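Local atomic coordinates of probable translation initiation factor eIF-2B subunit delta (Schizosaccharomyces pombe, PDB entry 5B04), a protein that serves as a component of the eIF2B complex, which catalyses exchange of GDP for GTP on the gamma subunit of initiation factor eIF2. Residues L272-S277 with V299-E304; Y353-T358 with L430-T435. All coordinates share one frame; numbering follows the deposited sequence.

Interaction 1 and interaction 2 lie side by side within the same family region, their centres about 11 Å apart, and both are buried. Tyr274 and Leu275 of interaction 1 form the bridge: the Tyr274 ring lies against the turn at Gly357 and Thr358, with its CE2 3.5 Å from Thr358 N, while Leu275 CD1 packs 3.8 Å from Arg355 CB. Glu304 OE2 adds a long, weak ion pair with Arg355 NH2. Each contact also reaches a phosphate ion, probably from the crystallisation liquor: Ser277 holds one and Tyr432 the other. Ser160 is hydrogen-bonded to both ions, consistent with the two contacts bordering one anion-binding region.

Interaction 1 (L272-S277 with V299-E304); sequences LTYLHS and VDSRPE. With PO4 (phosphate ion), chain O.
Val299 sits between Leu272 and Tyr274, one methyl turned to each. With CG1 anti to the backbone N (chi1 175°), that branch approaches Tyr274 at CD1, CG1 to CD1 3.8 Å, while CG2 packs on the end of Leu272 at 3.7 Å from its CD2. Tyr274, its CG also anti to the backbone N (chi1 171°), turns one ring edge to the neighbouring strand: the carbonyl of Val299 borders the rim at CD1, and the hydroxyl reaches Ser301, OH to CB 3.7 Å. Leu275 folds back over one face of this ring, its CG above the ring centre, and its CD2 comes 3.5 Å from Asp300 OD1, the two side chains crossing at about a right angle. Asp300 OD1 also accepts Ser301 N at 2.7 Å and Gly307 N at the start of helix 306-316, while OD2 is bonded to Tyr323 OH; the carboxylate is thus fixed at both oxygens. Two backbone bonds hold the strands: Val299 N to Thr273 O (3.1 Å), and Leu275 N to Val299 O (3.0 Å), almost straight at 176°. Ile361 of helix 358-367 covers Leu272, Tyr274 and Val299, and Ala268 of the beta subunit packs on Tyr274 and Ser301. Beyond the strand, Ser277, at the N-cap of helix 278-289, takes a weak bond from Val280 N at its OG and gives its proton to phosphate O1 at 3.1 Å. Parallel strands 269-274 and 294-300, joined through that helix, form a beta-alpha-beta crossover of a Rossmann-like domain, with the anion near the helix N terminus.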
loop_
_atom_site.group_PDB
_atom_site.type_symbol
_atom_site.label_atom_id
_atom_site.label_comp_id
_atom_site.label_asym_id
_atom_site.label_seq_id
_atom_site.Cartn_x
_atom_site.Cartn_y
_atom_site.Cartn_z
ATOM N N LEU G 272 15.798 24.223 3.419
ATOM C CA LEU G 272 15.359 23.783 2.101
ATOM C C LEU G 272 14.031 24.423 1.714
ATOM O O LEU G 272 13.019 24.235 2.388
ATOM C CB LEU G 272 15.238 22.254 2.064
ATOM C CG LEU G 272 15.142 21.532 0.713
ATOM C CD1 LEU G 272 15.566 20.083 0.873
ATOM C CD2 LEU G 272 13.740 21.598 0.117
ATOM N N THR G 273 14.016 25.093 0.581
ATOM C CA THR G 273 12.785 25.587 0.038
ATOM C C THR G 273 12.612 24.988 -1.316
ATOM O O THR G 273 13.567 24.856 -2.025
ATOM C CB THR G 273 12.824 27.082 -0.144
ATOM O OG1 THR G 273 11.657 27.490 -0.850
ATOM C CG2 THR G 273 14.005 27.446 -0.933
ATOM N N TYR G 274 11.393 24.626 -1.672
ATOM C CA TYR G 274 11.145 23.986 -2.936
ATOM C C TYR G 274 10.459 25.006 -3.811
ATOM O O TYR G 274 9.595 25.711 -3.386
ATOM C CB TYR G 274 10.423 22.683 -2.671
ATOM C CG TYR G 274 9.896 21.970 -3.868
ATOM C CD1 TYR G 274 10.683 21.706 -4.949
ATOM C CD2 TYR G 274 8.622 21.544 -3.898
ATOM C CE1 TYR G 274 10.187 21.045 -6.037
ATOM C CE2 TYR G 274 8.124 20.894 -4.980
ATOM C CZ TYR G 274 8.913 20.648 -6.037
ATOM O OH TYR G 274 8.389 19.988 -7.088
ATOM N N LEU G 275 10.847 25.056 -5.064
ATOM C CA LEU G 275 10.234 25.940 -6.016
ATOM C C LEU G 275 10.303 27.438 -5.766
ATOM O O LEU G 275 11.356 27.954 -5.519
ATOM C CB LEU G 275 8.876 25.377 -6.283
ATOM C CG LEU G 275 9.073 24.019 -6.930
ATOM C CD1 LEU G 275 7.762 23.312 -7.125
ATOM C CD2 LEU G 275 9.742 24.174 -8.263
ATOM N N HIS G 276 9.187 28.133 -5.871
ATOM C CA HIS G 276 9.196 29.549 -5.754
ATOM C C HIS G 276 7.965 29.821 -4.925
ATOM O O HIS G 276 6.881 29.769 -5.435
ATOM C CB HIS G 276 9.094 30.363 -7.016
ATOM C CG HIS G 276 9.185 31.839 -6.840
ATOM N ND1 HIS G 276 10.135 32.441 -6.057
ATOM C CD2 HIS G 276 8.461 32.839 -7.383
ATOM C CE1 HIS G 276 9.978 33.747 -6.102
ATOM N NE2 HIS G 276 8.971 34.014 -6.904
ATOM N N SER G 277 8.149 30.146 -3.658
ATOM C CA SER G 277 7.043 30.427 -2.772
ATOM C C SER G 277 7.192 31.800 -2.197
ATOM O O SER G 277 8.240 32.132 -1.674
ATOM C CB SER G 277 7.053 29.450 -1.627
ATOM O OG SER G 277 6.161 29.861 -0.626
ATOM N N VAL G 299 15.374 23.491 -4.178
ATOM C CA VAL G 299 15.071 22.311 -4.976
ATOM C C VAL G 299 14.116 22.670 -6.108
ATOM O O VAL G 299 13.033 23.203 -5.868
ATOM C CB VAL G 299 14.457 21.189 -4.119
ATOM C CG1 VAL G 299 14.041 20.020 -4.992
ATOM C CG2 VAL G 299 15.441 20.739 -3.051
ATOM N N ASP G 300 14.523 22.381 -7.338
ATOM C CA ASP G 300 13.722 22.720 -8.507
ATOM C C ASP G 300 13.151 21.467 -9.160
ATOM O O ASP G 300 13.479 20.348 -8.764
ATOM C CB ASP G 300 14.561 23.506 -9.516
ATOM C CG ASP G 300 13.738 24.500 -10.309
ATOM O OD1 ASP G 300 12.497 24.362 -10.337
ATOM O OD2 ASP G 300 14.336 25.424 -10.900
ATOM N N SER G 301 12.294 21.657 -10.160
ATOM C CA SER G 301 11.692 20.535 -10.873
ATOM C C SER G 301 11.228 20.922 -12.275
ATOM O O SER G 301 11.052 22.101 -12.581
ATOM C CB SER G 301 10.516 19.968 -10.077
ATOM O OG SER G 301 9.913 18.888 -10.768
ATOM N N ARG G 302 11.040 19.916 -13.122
ATOM C CA ARG G 302 10.465 20.105 -14.450
ATOM C C ARG G 302 8.940 20.196 -14.343
ATOM O O ARG G 302 8.379 19.827 -13.311
ATOM C CB ARG G 302 10.882 18.957 -15.374
ATOM C CG ARG G 302 12.306 19.054 -15.887
ATOM C CD ARG G 302 12.427 18.354 -17.225
ATOM N NE ARG G 302 11.538 18.941 -18.221
ATOM C CZ ARG G 302 11.009 18.270 -19.239
ATOM N NH1 ARG G 302 11.272 16.980 -19.396
ATOM N NH2 ARG G 302 10.212 18.890 -20.097
ATOM N N PRO G 303 8.255 20.685 -15.396
ATOM C CA PRO G 303 8.717 21.179 -16.703
ATOM C C PRO G 303 9.320 22.583 -16.656
ATOM O O PRO G 303 10.441 22.765 -17.126
ATOM C CB PRO G 303 7.442 21.163 -17.551
ATOM C CG PRO G 303 6.341 21.314 -16.577
ATOM C CD PRO G 303 6.785 20.625 -15.323
ATOM N N GLU G 304 8.592 23.557 -16.118
ATOM C CA GLU G 304 9.153 24.890 -15.938
ATOM C C GLU G 304 9.894 24.926 -14.609
ATOM O O GLU G 304 9.533 24.221 -13.668
ATOM C CB GLU G 304 8.071 25.974 -15.992
ATOM C CG GLU G 304 7.154 26.024 -14.783
ATOM C CD GLU G 304 6.156 24.886 -14.759
ATOM O OE1 GLU G 304 5.816 24.374 -15.846
ATOM O OE2 GLU G 304 5.714 24.505 -13.655
HETATM P P PO4 O . 2.538 30.990 -2.894
HETATM O O1 PO4 O . 3.364 30.684 -1.667
HETATM O O2 PO4 O . 2.879 30.004 -3.986
HETATM O O3 PO4 O . 1.070 30.881 -2.553
HETATM O O4 PO4 O . 2.840 32.390 -3.370
#

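Interaction 2 (Y353-T358 with L430-T435); sequences YSRAGT and LKYDVT. With PO4 (phosphate ion), chain P.
Lys431 O is gripped from two sources in the other segment: Arg355 NE donates to it at 2.8 Å, and Ala356 N adds a weak bond at 2.9 Å. The Arg355 chain is bent twice (chi2 -55°, chi3 -48°), which brings NE back to this carbonyl; the oxygen lies at the edge of the guanidinium, near its plane. In the turn that follows, Thr358 OG1 and N both reach Arg355 O from one face of its carbonyl plane, OG1 at 2.7 Å, closing the corner before helix 358-367. Tyr353 and Tyr432 pack against each other. Their planes are 23° apart, but the rings are slid so far that they barely overlap, with centroids 5.1 Å apart; Tyr353 CE2 lies over one face of Tyr432. At its edge Tyr353 meets Val434, CD1 to CG2 3.7 Å. Ser354 N to Asp433 O (3.1 Å) ties the backbones together in the hydrogen-bonded pair. Outside the two segments, Arg355 NH1 forms a salt bridge with Glu306, Tyr353 OH is bonded to Tyr392 O, and Asp433 OD2 to Ser359 OG. Tyr432 OH gives its proton to phosphate O2 at 2.9 Å and is also hydrogen-bonded to Arg163 NH1. With a phenylalanine in its place, phosphate O2 would probably lose this donor and Arg163 one of its hydrogen-bond partners. Antiparallel strands 352-355 and 425-435 are the inner pair of a small sheet flanked by 345-346 and 395-396, and helix 358-367, which starts at the turn, packs against Thr435.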
loop_
_atom_site.group_PDB
_atom_site.type_symbol
_atom_site.label_atom_id
_atom_site.label_comp_id
_atom_site.label_asym_id
_atom_site.label_seq_id
_atom_site.Cartn_x
_atom_site.Cartn_y
_atom_site.Cartn_z
ATOM N N TYR G 353 -1.672 20.680 0.848
ATOM C CA TYR G 353 -1.947 20.642 -0.583
ATOM C C TYR G 353 -1.143 21.715 -1.308
ATOM O O TYR G 353 -1.567 22.866 -1.399
ATOM C CB TYR G 353 -3.446 20.824 -0.840
ATOM C CG TYR G 353 -3.859 20.718 -2.291
ATOM C CD1 TYR G 353 -4.071 19.480 -2.886
ATOM C CD2 TYR G 353 -4.059 21.856 -3.062
ATOM C CE1 TYR G 353 -4.456 19.380 -4.210
ATOM C CE2 TYR G 353 -4.444 21.764 -4.386
ATOM C CZ TYR G 353 -4.642 20.525 -4.955
ATOM O OH TYR G 353 -5.024 20.436 -6.273
ATOM N N SER G 354 0.026 21.333 -1.816
ATOM C CA SER G 354 0.906 22.277 -2.496
ATOM C C SER G 354 1.361 21.743 -3.851
ATOM O O SER G 354 0.709 20.879 -4.435
ATOM C CB SER G 354 2.121 22.598 -1.624
ATOM O OG SER G 354 2.961 23.550 -2.253
ATOM N N ARG G 355 2.485 22.260 -4.342
ATOM C CA ARG G 355 2.989 21.899 -5.665
ATOM C C ARG G 355 3.369 20.422 -5.767
ATOM O O ARG G 355 3.615 19.763 -4.758
ATOM C CB ARG G 355 4.186 22.776 -6.033
ATOM C CG ARG G 355 3.832 24.236 -6.280
ATOM C CD ARG G 355 2.752 24.377 -7.346
ATOM N NE ARG G 355 3.037 23.575 -8.534
ATOM C CZ ARG G 355 3.746 24.002 -9.574
ATOM N NH1 ARG G 355 4.249 25.229 -9.580
ATOM N NH2 ARG G 355 3.954 23.199 -10.610
ATOM N N ALA G 356 3.439 19.934 -7.003
ATOM C CA ALA G 356 3.486 18.504 -7.320
ATOM C C ALA G 356 4.563 17.680 -6.605
ATOM O O ALA G 356 4.362 16.491 -6.357
ATOM C CB ALA G 356 3.640 18.330 -8.823
ATOM N N GLY G 357 5.700 18.288 -6.287
ATOM C CA GLY G 357 6.800 17.537 -5.705
ATOM C C GLY G 357 6.944 17.672 -4.201
ATOM O O GLY G 357 7.857 17.098 -3.603
ATOM N N THR G 358 6.031 18.416 -3.588
ATOM C CA THR G 358 6.140 18.784 -2.178
ATOM C C THR G 358 6.117 17.584 -1.225
ATOM O O THR G 358 6.837 17.571 -0.225
ATOM C CB THR G 358 5.014 19.758 -1.784
ATOM O OG1 THR G 358 4.979 20.847 -2.716
ATOM C CG2 THR G 358 5.239 20.304 -0.385
ATOM N N LEU G 430 1.041 16.789 -13.392
ATOM C CA LEU G 430 0.134 17.343 -12.397
ATOM C C LEU G 430 0.777 18.563 -11.756
ATOM O O LEU G 430 2.000 18.626 -11.623
ATOM C CB LEU G 430 -0.216 16.304 -11.330
ATOM C CG LEU G 430 -0.834 14.989 -11.806
ATOM C CD1 LEU G 430 -1.188 14.113 -10.615
ATOM C CD2 LEU G 430 -2.056 15.247 -12.667
ATOM N N LYS G 431 -0.040 19.533 -11.364
ATOM C CA LYS G 431 0.484 20.744 -10.747
ATOM C C LYS G 431 0.591 20.611 -9.235
ATOM O O LYS G 431 1.453 21.231 -8.613
ATOM C CB LYS G 431 -0.389 21.951 -11.099
ATOM C CG LYS G 431 -0.250 22.425 -12.534
ATOM C CD LYS G 431 -0.329 23.942 -12.621
ATOM C CE LYS G 431 -0.060 24.430 -14.035
ATOM N NZ LYS G 431 0.010 25.916 -14.109
ATOM N N TYR G 432 -0.278 19.798 -8.643
ATOM C CA TYR G 432 -0.386 19.769 -7.190
ATOM C C TYR G 432 -0.167 18.394 -6.569
ATOM O O TYR G 432 0.070 17.409 -7.266
ATOM C CB TYR G 432 -1.743 20.325 -6.769
ATOM C CG TYR G 432 -1.920 21.768 -7.177
ATOM C CD1 TYR G 432 -1.256 22.784 -6.501
ATOM C CD2 TYR G 432 -2.729 22.114 -8.251
ATOM C CE1 TYR G 432 -1.403 24.105 -6.876
ATOM C CE2 TYR G 432 -2.883 23.432 -8.632
ATOM C CZ TYR G 432 -2.218 24.424 -7.941
ATOM O OH TYR G 432 -2.369 25.739 -8.317
ATOM N N ASP G 433 -0.261 18.348 -5.243
ATOM C CA ASP G 433 0.251 17.222 -4.477
ATOM C C ASP G 433 -0.280 17.228 -3.046
ATOM O O ASP G 433 -0.191 18.240 -2.350
ATOM C CB ASP G 433 1.777 17.276 -4.475
ATOM C CG ASP G 433 2.413 15.982 -4.043
ATOM O OD1 ASP G 433 1.723 14.942 -4.038
ATOM O OD2 ASP G 433 3.620 16.011 -3.727
ATOM N N VAL G 434 -0.827 16.099 -2.609
ATOM C CA VAL G 434 -1.363 15.992 -1.255
ATOM C C VAL G 434 -0.355 15.349 -0.309
ATOM O O VAL G 434 -0.080 14.152 -0.395
ATOM C CB VAL G 434 -2.671 15.181 -1.226
ATOM C CG1 VAL G 434 -3.167 15.028 0.205
ATOM C CG2 VAL G 434 -3.728 15.849 -2.091
ATOM N N THR G 435 0.194 16.154 0.595
ATOM C CA THR G 435 1.161 15.665 1.569
ATOM C C THR G 435 0.468 15.283 2.873
ATOM O O THR G 435 -0.092 16.142 3.552
ATOM C CB THR G 435 2.248 16.715 1.863
ATOM O OG1 THR G 435 2.694 17.306 0.636
ATOM C CG2 THR G 435 3.426 16.072 2.575
HETATM P P PO4 P . 0.119 27.735 -5.940
HETATM O O1 PO4 P . 0.634 26.603 -5.085
HETATM O O2 PO4 P . -1.341 27.509 -6.255
HETATM O O3 PO4 P . 0.275 29.037 -5.190
HETATM O O4 PO4 P . 0.907 27.798 -7.227
#